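Local coordinates for protein Crov588 (Cafeteriavirus, PDB 6NYR) that is of unknown function but folds as a circular leucine-rich-repeat protein built from FNIP repeats, a viral solenoid bent into a ring, at residues Ile33-Phe38 against Ile54-Phe59; Leu76-Tyr81 against Leu99-Leu104. All blocks are in the same frame, centred on the assembly; numbering follows the deposited sequence.

Contact 1. Residues Ile33-Phe38 against Ile54-Phe59; sequences IDTIEF and IKVIKF
I36 and F38 pack against I54, I57 and F59 on the buried side of two neighbouring parallel strands, 35-37 and 56-58, in the leucine-rich-repeat solenoid. CD1 of I36 reaches CG1 of I54 at 3.9 Å, and CG2 of I57 meets the F38 ring at its edge, near the ring plane. The planes of F38 and F59 differ by 23° and the rings are displaced, with centroids 5.3 Å apart; CD2 of F38 lies over a face of F59. I36 CG2, anti to the backbone N, sits over one face of F38, toward the rim of the ring. F42 stacks on F38, and the F13 ring meets it nearly parallel.

The other side is more exposed. T35 and V56 still pack closely there, CG2 to CB 3.6 Å, but E37 and K58 are loose: CG and CB are 4.2 Å apart, the E37 carboxylate turns to T12, and K58 is exposed. Between the two sides runs the backbone ladder, from I36 N to V56 O through to F38 N to K58 O. At its start D34 O accepts from both K55 N and V56 N, and two turns near the end of K55 (chi3 -66°, chi4 -60°) bring NZ to D34 OD1 in a 2.9 Å salt bridge.

Contact 2. Residues Leu76-Tyr81 against Leu99-Leu104; sequences LTEIYY and LLKLKL
Five backbone hydrogen bonds join L76-Y81 to L99-L104. T77 O takes two of them, a 2.7 Å bond from L100 N and one from K101 N; I79 then gives its N-H to K101 O and receives that of K103, and Y81 N closes the series on K103 O.

Polar side chains add a second layer. K103 stays extended until a turn at chi4 (-62°), which lets NZ reach Y81 O at 3.0 Å from above the carbonyl plane while also bonding L104 O; a salt bridge to D106 gives this ammonium a third partner. E78 and K101 run alongside each other, yet E78 OE2 stays 4.3 Å from K101 NZ, too far for a salt bridge. The other oxygen, OE1, takes the Y80 hydroxyl at 2.6 Å, from above the carboxylate plane, and Y80 OH also rests on K101 CB.

Apolar contacts fill the opposite side. CG2 of I79 touches CD1 of L102 at 3.8 Å, and CD1 of L99 bends in beneath the T77-E78 peptide. I79 CG1 lies over one face of Y81, near the rim; the ring's edge meets K103 O. Polar E78, Y80, K101 and K103 on one face, with I79 and L102 buried on the other beside L99 and Y81, fit a leucine-rich-repeat solenoid.

After strands 5-7 and 10-12, the second of which neighbours 35-37, the chain pairs 35-37 with 56-58, so contact 1 closes a loop of 15 residues without helix or strand. It then runs on to strand 78-80 and, through helix 89-93, to 101-103, where contact 2 closes a second loop of 17 residues. The two loops follow in series and neither encloses the other. Strands 56-58 and 78-80 are themselves neighbours: K55 O probably accepts from T77 N and I57 O from Y80 N, while F59 meets Y81 ring to ring. With this pairing between them, the contacts, centres about 10 Å apart, make a run of four successive strands near the N-terminal end of the ring, leading on to strand 123-125.

Contact 1. Residues Ile33-Phe38 against Ile54-Phe59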
ATOM      1  N   ILE A  33      13.872  16.086  18.368  1.00 94.20           N
ATOM      2  CA  ILE A  33      13.732  14.638  18.231  1.00 92.49           C
ATOM      3  C   ILE A  33      13.253  14.069  19.558  1.00 89.51           C
ATOM      4  O   ILE A  33      13.824  14.361  20.618  1.00 90.73           O
ATOM      5  CB  ILE A  33      15.044  13.968  17.782  1.00 91.52           C
ATOM      6  CG1 ILE A  33      16.140  14.110  18.840  1.00 91.68           C
ATOM      7  CG2 ILE A  33      15.499  14.546  16.442  1.00 91.01           C
ATOM      8  CD1 ILE A  33      17.432  13.370  18.475  1.00 90.85           C
ATOM      9  N   ASP A  34      12.192  13.263  19.497  1.00 85.25           N
ATOM     10  CA  ASP A  34      11.640  12.596  20.664  1.00 81.38           C
ATOM     11  C   ASP A  34      12.110  11.161  20.818  1.00 77.96           C
ATOM     12  O   ASP A  34      12.190  10.657  21.944  1.00 75.37           O
ATOM     13  CB  ASP A  34      10.106  12.547  20.571  1.00 81.38           C
ATOM     14  CG  ASP A  34       9.441  13.794  21.075  1.00 87.39           C
ATOM     15  OD1 ASP A  34       9.931  14.372  22.069  1.00 91.37           O
ATOM     16  OD2 ASP A  34       8.408  14.193  20.489  1.00 89.34           O
ATOM     17  N   THR A  35      12.418  10.497  19.710  1.00 76.81           N
ATOM     18  CA  THR A  35      12.640   9.064  19.708  1.00 74.57           C
ATOM     19  C   THR A  35      13.929   8.728  18.977  1.00 70.57           C
ATOM     20  O   THR A  35      14.404   9.482  18.124  1.00 69.55           O
ATOM     21  CB  THR A  35      11.474   8.329  19.035  1.00 76.63           C
ATOM     22  OG1 THR A  35      11.710   8.262  17.625  1.00 80.74           O
ATOM     23  CG2 THR A  35      10.164   9.070  19.270  1.00 75.05           C
ATOM     24  N   ILE A  36      14.487   7.575  19.329  1.00 69.48           N
ATOM     25  CA  ILE A  36      15.582   6.967  18.588  1.00 68.70           C
ATOM     26  C   ILE A  36      15.094   5.614  18.094  1.00 68.02           C
ATOM     27  O   ILE A  36      14.510   4.841  18.862  1.00 67.34           O
ATOM     28  CB  ILE A  36      16.851   6.804  19.442  1.00 69.08           C
ATOM     29  CG1 ILE A  36      17.432   8.167  19.804  1.00 69.63           C
ATOM     30  CG2 ILE A  36      17.878   5.963  18.688  1.00 70.43           C
ATOM     31  CD1 ILE A  36      18.566   8.099  20.806  1.00 71.37           C
ATOM     32  N   GLU A  37      15.331   5.327  16.819  1.00 67.77           N
ATOM     33  CA  GLU A  37      15.058   4.017  16.244  1.00 65.90           C
ATOM     34  C   GLU A  37      16.385   3.356  15.897  1.00 68.44           C
ATOM     35  O   GLU A  37      17.140   3.870  15.065  1.00 71.96           O
ATOM     36  CB  GLU A  37      14.174   4.124  15.003  1.00 64.59           C
ATOM     37  CG  GLU A  37      12.720   4.454  15.295  1.00 66.80           C
ATOM     38  CD  GLU A  37      11.860   4.430  14.047  1.00 70.51           C
ATOM     39  OE1 GLU A  37      12.422   4.279  12.941  1.00 71.24           O
ATOM     40  OE2 GLU A  37      10.622   4.551  14.172  1.00 70.84           O
ATOM     41  N   PHE A  38      16.672   2.238  16.549  1.00 66.98           N
ATOM     42  CA  PHE A  38      17.834   1.424  16.234  1.00 66.05           C
ATOM     43  C   PHE A  38      17.430   0.288  15.301  1.00 63.79           C
ATOM     44  O   PHE A  38      16.254  -0.074  15.192  1.00 64.77           O
ATOM     45  CB  PHE A  38      18.464   0.865  17.508  1.00 66.15           C
ATOM     46  CG  PHE A  38      19.178   1.898  18.337  1.00 67.60           C
ATOM     47  CD1 PHE A  38      20.416   2.385  17.946  1.00 68.32           C
ATOM     48  CD2 PHE A  38      18.616   2.379  19.507  1.00 68.53           C
ATOM     49  CE1 PHE A  38      21.079   3.332  18.707  1.00 68.08           C
ATOM     50  CE2 PHE A  38      19.274   3.327  20.273  1.00 69.00           C
ATOM     51  CZ  PHE A  38      20.506   3.805  19.871  1.00 68.81           C
ATOM     52  N   ILE A  54      15.368  12.593  24.479  1.00 79.49           N
ATOM     53  CA  ILE A  54      14.725  11.475  23.791  1.00 79.99           C
ATOM     54  C   ILE A  54      13.982  10.653  24.832  1.00 75.80           C
ATOM     55  O   ILE A  54      14.544  10.272  25.865  1.00 73.93           O
ATOM     56  CB  ILE A  54      15.742  10.642  22.987  1.00 81.67           C
ATOM     57  CG1 ILE A  54      16.559   9.644  23.802  1.00 81.52           C
ATOM     58  CG2 ILE A  54      16.678  11.585  22.194  1.00 83.75           C
ATOM     59  CD1 ILE A  54      15.824   8.346  24.102  1.00 80.56           C
ATOM     60  N   LYS A  55      12.701  10.414  24.569  1.00 76.53           N
ATOM     61  CA  LYS A  55      11.804   9.737  25.495  1.00 79.09           C
ATOM     62  C   LYS A  55      11.377   8.362  25.015  1.00 74.76           C
ATOM     63  O   LYS A  55      10.728   7.634  25.776  1.00 74.05           O
ATOM     64  CB  LYS A  55      10.569  10.622  25.728  1.00 82.70           C
ATOM     65  CG  LYS A  55      10.943  12.048  26.138  1.00 88.03           C
ATOM     66  CD  LYS A  55       9.832  12.761  26.894  1.00 93.74           C
ATOM     67  CE  LYS A  55       8.629  12.999  25.990  1.00 97.63           C
ATOM     68  NZ  LYS A  55       8.987  13.846  24.809  1.00 99.77           N
ATOM     69  N   VAL A  56      11.737   7.986  23.791  1.00 72.50           N
ATOM     70  CA  VAL A  56      11.321   6.732  23.180  1.00 69.11           C
ATOM     71  C   VAL A  56      12.542   6.101  22.529  1.00 69.51           C
ATOM     72  O   VAL A  56      13.241   6.757  21.747  1.00 69.67           O
ATOM     73  CB  VAL A  56      10.208   6.952  22.137  1.00 68.79           C
ATOM     74  CG1 VAL A  56       9.798   5.628  21.508  1.00 68.82           C
ATOM     75  CG2 VAL A  56       9.014   7.653  22.773  1.00 68.99           C
ATOM     76  N   ILE A  57      12.797   4.834  22.841  1.00 67.19           N
ATOM     77  CA  ILE A  57      13.886   4.072  22.234  1.00 66.83           C
ATOM     78  C   ILE A  57      13.270   2.813  21.639  1.00 66.28           C
ATOM     79  O   ILE A  57      12.889   1.891  22.372  1.00 65.16           O
ATOM     80  CB  ILE A  57      14.993   3.731  23.243  1.00 67.49           C
ATOM     81  CG1 ILE A  57      15.662   5.019  23.740  1.00 68.43           C
ATOM     82  CG2 ILE A  57      16.023   2.806  22.613  1.00 67.12           C
ATOM     83  CD1 ILE A  57      16.738   4.809  24.784  1.00 67.46           C
ATOM     84  N   LYS A  58      13.178   2.772  20.314  1.00 66.65           N
ATOM     85  CA  LYS A  58      12.591   1.658  19.579  1.00 67.69           C
ATOM     86  C   LYS A  58      13.710   0.895  18.886  1.00 65.70           C
ATOM     87  O   LYS A  58      14.498   1.485  18.142  1.00 64.80           O
ATOM     88  CB  LYS A  58      11.562   2.171  18.565  1.00 70.06           C
ATOM     89  CG  LYS A  58      10.665   1.096  17.968  1.00 75.75           C
ATOM     90  CD  LYS A  58      11.278   0.462  16.733  1.00 82.27           C
ATOM     91  CE  LYS A  58      10.293  -0.482  16.048  1.00 83.90           C
ATOM     92  NZ  LYS A  58       9.321   0.232  15.172  1.00 84.76           N
ATOM     93  N   PHE A  59      13.795  -0.410  19.145  1.00 64.25           N
ATOM     94  CA  PHE A  59      14.928  -1.197  18.672  1.00 63.91           C
ATOM     95  C   PHE A  59      14.668  -1.962  17.380  1.00 67.44           C
ATOM     96  O   PHE A  59      15.619  -2.234  16.643  1.00 74.87           O
ATOM     97  CB  PHE A  59      15.373  -2.196  19.751  1.00 60.97           C
ATOM     98  CG  PHE A  59      16.393  -1.644  20.708  1.00 59.99           C
ATOM     99  CD1 PHE A  59      17.733  -1.617  20.369  1.00 57.78           C
ATOM    100  CD2 PHE A  59      16.011  -1.160  21.948  1.00 58.67           C
ATOM    101  CE1 PHE A  59      18.673  -1.108  21.241  1.00 57.53           C
ATOM    102  CE2 PHE A  59      16.950  -0.651  22.826  1.00 57.65           C
ATOM    103  CZ  PHE A  59      18.282  -0.626  22.470  1.00 56.81           C
TER

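Contact 2. Residues Leu76-Tyr81 against Leu99-Leu104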
ATOM      1  N   LEU A  76      13.026   8.901  30.091  1.00 70.42           N
ATOM      2  CA  LEU A  76      12.474   7.882  29.202  1.00 68.49           C
ATOM      3  C   LEU A  76      11.049   7.535  29.620  1.00 66.76           C
ATOM      4  O   LEU A  76      10.767   7.344  30.808  1.00 67.53           O
ATOM      5  CB  LEU A  76      13.312   6.613  29.213  1.00 67.84           C
ATOM      6  CG  LEU A  76      14.218   6.290  28.025  1.00 69.97           C
ATOM      7  CD1 LEU A  76      14.447   4.760  28.035  1.00 67.30           C
ATOM      8  CD2 LEU A  76      13.680   6.738  26.701  1.00 71.73           C
ATOM      9  N   THR A  77      10.153   7.449  28.641  1.00 63.59           N
ATOM     10  CA  THR A  77       8.800   6.963  28.862  1.00 64.34           C
ATOM     11  C   THR A  77       8.481   5.686  28.103  1.00 66.39           C
ATOM     12  O   THR A  77       7.513   5.006  28.459  1.00 69.61           O
ATOM     13  CB  THR A  77       7.771   8.032  28.456  1.00 65.39           C
ATOM     14  OG1 THR A  77       7.962   8.381  27.081  1.00 63.91           O
ATOM     15  CG2 THR A  77       7.916   9.268  29.324  1.00 66.74           C
ATOM     16  N   GLU A  78       9.262   5.339  27.083  1.00 62.08           N
ATOM     17  CA  GLU A  78       8.986   4.176  26.256  1.00 58.30           C
ATOM     18  C   GLU A  78      10.297   3.542  25.831  1.00 58.02           C
ATOM     19  O   GLU A  78      11.251   4.247  25.491  1.00 58.23           O
ATOM     20  CB  GLU A  78       8.185   4.556  25.007  1.00 57.95           C
ATOM     21  CG  GLU A  78       7.030   5.477  25.267  1.00 57.69           C
ATOM     22  CD  GLU A  78       6.144   5.675  24.046  1.00 58.12           C
ATOM     23  OE1 GLU A  78       6.362   4.981  23.036  1.00 58.73           O
ATOM     24  OE2 GLU A  78       5.236   6.539  24.101  1.00 59.76           O
ATOM     25  N   ILE A  79      10.349   2.214  25.864  1.00 58.57           N
ATOM     26  CA  ILE A  79      11.463   1.484  25.274  1.00 58.61           C
ATOM     27  C   ILE A  79      10.966   0.110  24.850  1.00 57.57           C
ATOM     28  O   ILE A  79      10.252  -0.572  25.593  1.00 56.36           O
ATOM     29  CB  ILE A  79      12.666   1.361  26.235  1.00 59.23           C
ATOM     30  CG1 ILE A  79      13.851   0.747  25.474  1.00 57.06           C
ATOM     31  CG2 ILE A  79      12.313   0.499  27.436  1.00 59.60           C
ATOM     32  CD1 ILE A  79      15.175   0.897  26.163  1.00 58.22           C
ATOM     33  N   TYR A  80      11.361  -0.295  23.644  1.00 58.98           N
ATOM     34  CA  TYR A  80      10.930  -1.550  23.042  1.00 56.94           C
ATOM     35  C   TYR A  80      12.162  -2.328  22.609  1.00 56.23           C
ATOM     36  O   TYR A  80      12.947  -1.842  21.788  1.00 56.22           O
ATOM     37  CB  TYR A  80      10.007  -1.283  21.853  1.00 57.75           C
ATOM     38  CG  TYR A  80       8.904  -0.291  22.165  1.00 59.71           C
ATOM     39  CD1 TYR A  80       7.655  -0.726  22.583  1.00 59.97           C
ATOM     40  CD2 TYR A  80       9.113   1.077  22.050  1.00 59.98           C
ATOM     41  CE1 TYR A  80       6.646   0.169  22.872  1.00 61.85           C
ATOM     42  CE2 TYR A  80       8.107   1.984  22.339  1.00 60.51           C
ATOM     43  CZ  TYR A  80       6.874   1.525  22.751  1.00 61.46           C
ATOM     44  OH  TYR A  80       5.868   2.418  23.041  1.00 59.89           O
ATOM     45  N   TYR A  81      12.336  -3.523  23.166  1.00 56.19           N
ATOM     46  CA  TYR A  81      13.506  -4.343  22.892  1.00 55.88           C
ATOM     47  C   TYR A  81      13.192  -5.409  21.844  1.00 55.94           C
ATOM     48  O   TYR A  81      12.033  -5.707  21.539  1.00 53.73           O
ATOM     49  CB  TYR A  81      14.023  -5.000  24.176  1.00 52.54           C
ATOM     50  CG  TYR A  81      14.680  -4.055  25.157  1.00 54.16           C
ATOM     51  CD1 TYR A  81      15.954  -3.558  24.918  1.00 56.61           C
ATOM     52  CD2 TYR A  81      14.036  -3.674  26.326  1.00 53.74           C
ATOM     53  CE1 TYR A  81      16.569  -2.703  25.812  1.00 59.73           C
ATOM     54  CE2 TYR A  81      14.643  -2.814  27.227  1.00 56.59           C
ATOM     55  CZ  TYR A  81      15.911  -2.336  26.964  1.00 60.71           C
ATOM     56  OH  TYR A  81      16.525  -1.481  27.852  1.00 62.95           O
ATOM     57  N   LEU A  99       8.993   5.375  33.207  1.00 64.20           N
ATOM     58  CA  LEU A  99       8.615   4.533  32.081  1.00 62.20           C
ATOM     59  C   LEU A  99       7.116   4.271  32.076  1.00 61.02           C
ATOM     60  O   LEU A  99       6.529   3.909  33.101  1.00 60.52           O
ATOM     61  CB  LEU A  99       9.375   3.211  32.115  1.00 61.57           C
ATOM     62  CG  LEU A  99       9.517   2.551  30.741  1.00 61.15           C
ATOM     63  CD1 LEU A  99      10.481   3.355  29.864  1.00 60.55           C
ATOM     64  CD2 LEU A  99       9.973   1.109  30.853  1.00 62.31           C
ATOM     65  N   LEU A 100       6.503   4.445  30.908  1.00 61.64           N
ATOM     66  CA  LEU A 100       5.088   4.177  30.709  1.00 61.72           C
ATOM     67  C   LEU A 100       4.816   2.998  29.789  1.00 62.23           C
ATOM     68  O   LEU A 100       3.809   2.309  29.967  1.00 63.97           O
ATOM     69  CB  LEU A 100       4.404   5.414  30.116  1.00 62.18           C
ATOM     70  CG  LEU A 100       4.433   6.675  30.975  1.00 62.89           C
ATOM     71  CD1 LEU A 100       3.954   7.870  30.176  1.00 59.39           C
ATOM     72  CD2 LEU A 100       3.572   6.476  32.211  1.00 64.23           C
ATOM     73  N   LYS A 101       5.692   2.747  28.819  1.00 58.38           N
ATOM     74  CA  LYS A 101       5.471   1.740  27.792  1.00 58.06           C
ATOM     75  C   LYS A 101       6.732   0.908  27.645  1.00 58.47           C
ATOM     76  O   LYS A 101       7.834   1.453  27.526  1.00 60.41           O
ATOM     77  CB  LYS A 101       5.092   2.404  26.471  1.00 58.49           C
ATOM     78  CG  LYS A 101       3.901   3.339  26.592  1.00 61.43           C
ATOM     79  CD  LYS A 101       3.257   3.584  25.242  1.00 62.42           C
ATOM     80  CE  LYS A 101       2.054   4.502  25.366  1.00 65.78           C
ATOM     81  NZ  LYS A 101       1.391   4.695  24.048  1.00 69.18           N
ATOM     82  N   LEU A 102       6.566  -0.410  27.652  1.00 54.03           N
ATOM     83  CA  LEU A 102       7.707  -1.311  27.680  1.00 54.78           C
ATOM     84  C   LEU A 102       7.390  -2.580  26.915  1.00 50.86           C
ATOM     85  O   LEU A 102       6.353  -3.207  27.149  1.00 49.23           O
ATOM     86  CB  LEU A 102       8.077  -1.660  29.126  1.00 57.62           C
ATOM     87  CG  LEU A 102       9.053  -2.810  29.373  1.00 58.02           C
ATOM     88  CD1 LEU A 102      10.448  -2.479  28.888  1.00 56.06           C
ATOM     89  CD2 LEU A 102       9.051  -3.166  30.866  1.00 61.48           C
ATOM     90  N   LYS A 103       8.287  -2.951  26.007  1.00 49.05           N
ATOM     91  CA  LYS A 103       8.331  -4.300  25.463  1.00 51.14           C
ATOM     92  C   LYS A 103       9.636  -4.949  25.913  1.00 51.45           C
ATOM     93  O   LYS A 103      10.723  -4.426  25.635  1.00 52.29           O
ATOM     94  CB  LYS A 103       8.237  -4.332  23.940  1.00 51.44           C
ATOM     95  CG  LYS A 103       8.271  -5.767  23.414  1.00 51.14           C
ATOM     96  CD  LYS A 103       8.387  -5.843  21.903  1.00 54.87           C
ATOM     97  CE  LYS A 103       8.637  -7.280  21.447  1.00 56.80           C
ATOM     98  NZ  LYS A 103       9.921  -7.837  21.975  1.00 56.18           N
ATOM     99  N   LEU A 104       9.525  -6.074  26.611  1.00 51.85           N
ATOM    100  CA  LEU A 104      10.691  -6.809  27.069  1.00 52.74           C
ATOM    101  C   LEU A 104      11.380  -7.516  25.904  1.00 48.66           C
ATOM    102  O   LEU A 104      10.774  -7.804  24.867  1.00 48.57           O
ATOM    103  CB  LEU A 104      10.281  -7.838  28.119  1.00 55.05           C
ATOM    104  CG  LEU A 104       9.657  -7.264  29.389  1.00 58.40           C
ATOM    105  CD1 LEU A 104       9.030  -8.360  30.232  1.00 58.34           C
ATOM    106  CD2 LEU A 104      10.705  -6.498  30.182  1.00 59.69           C
TER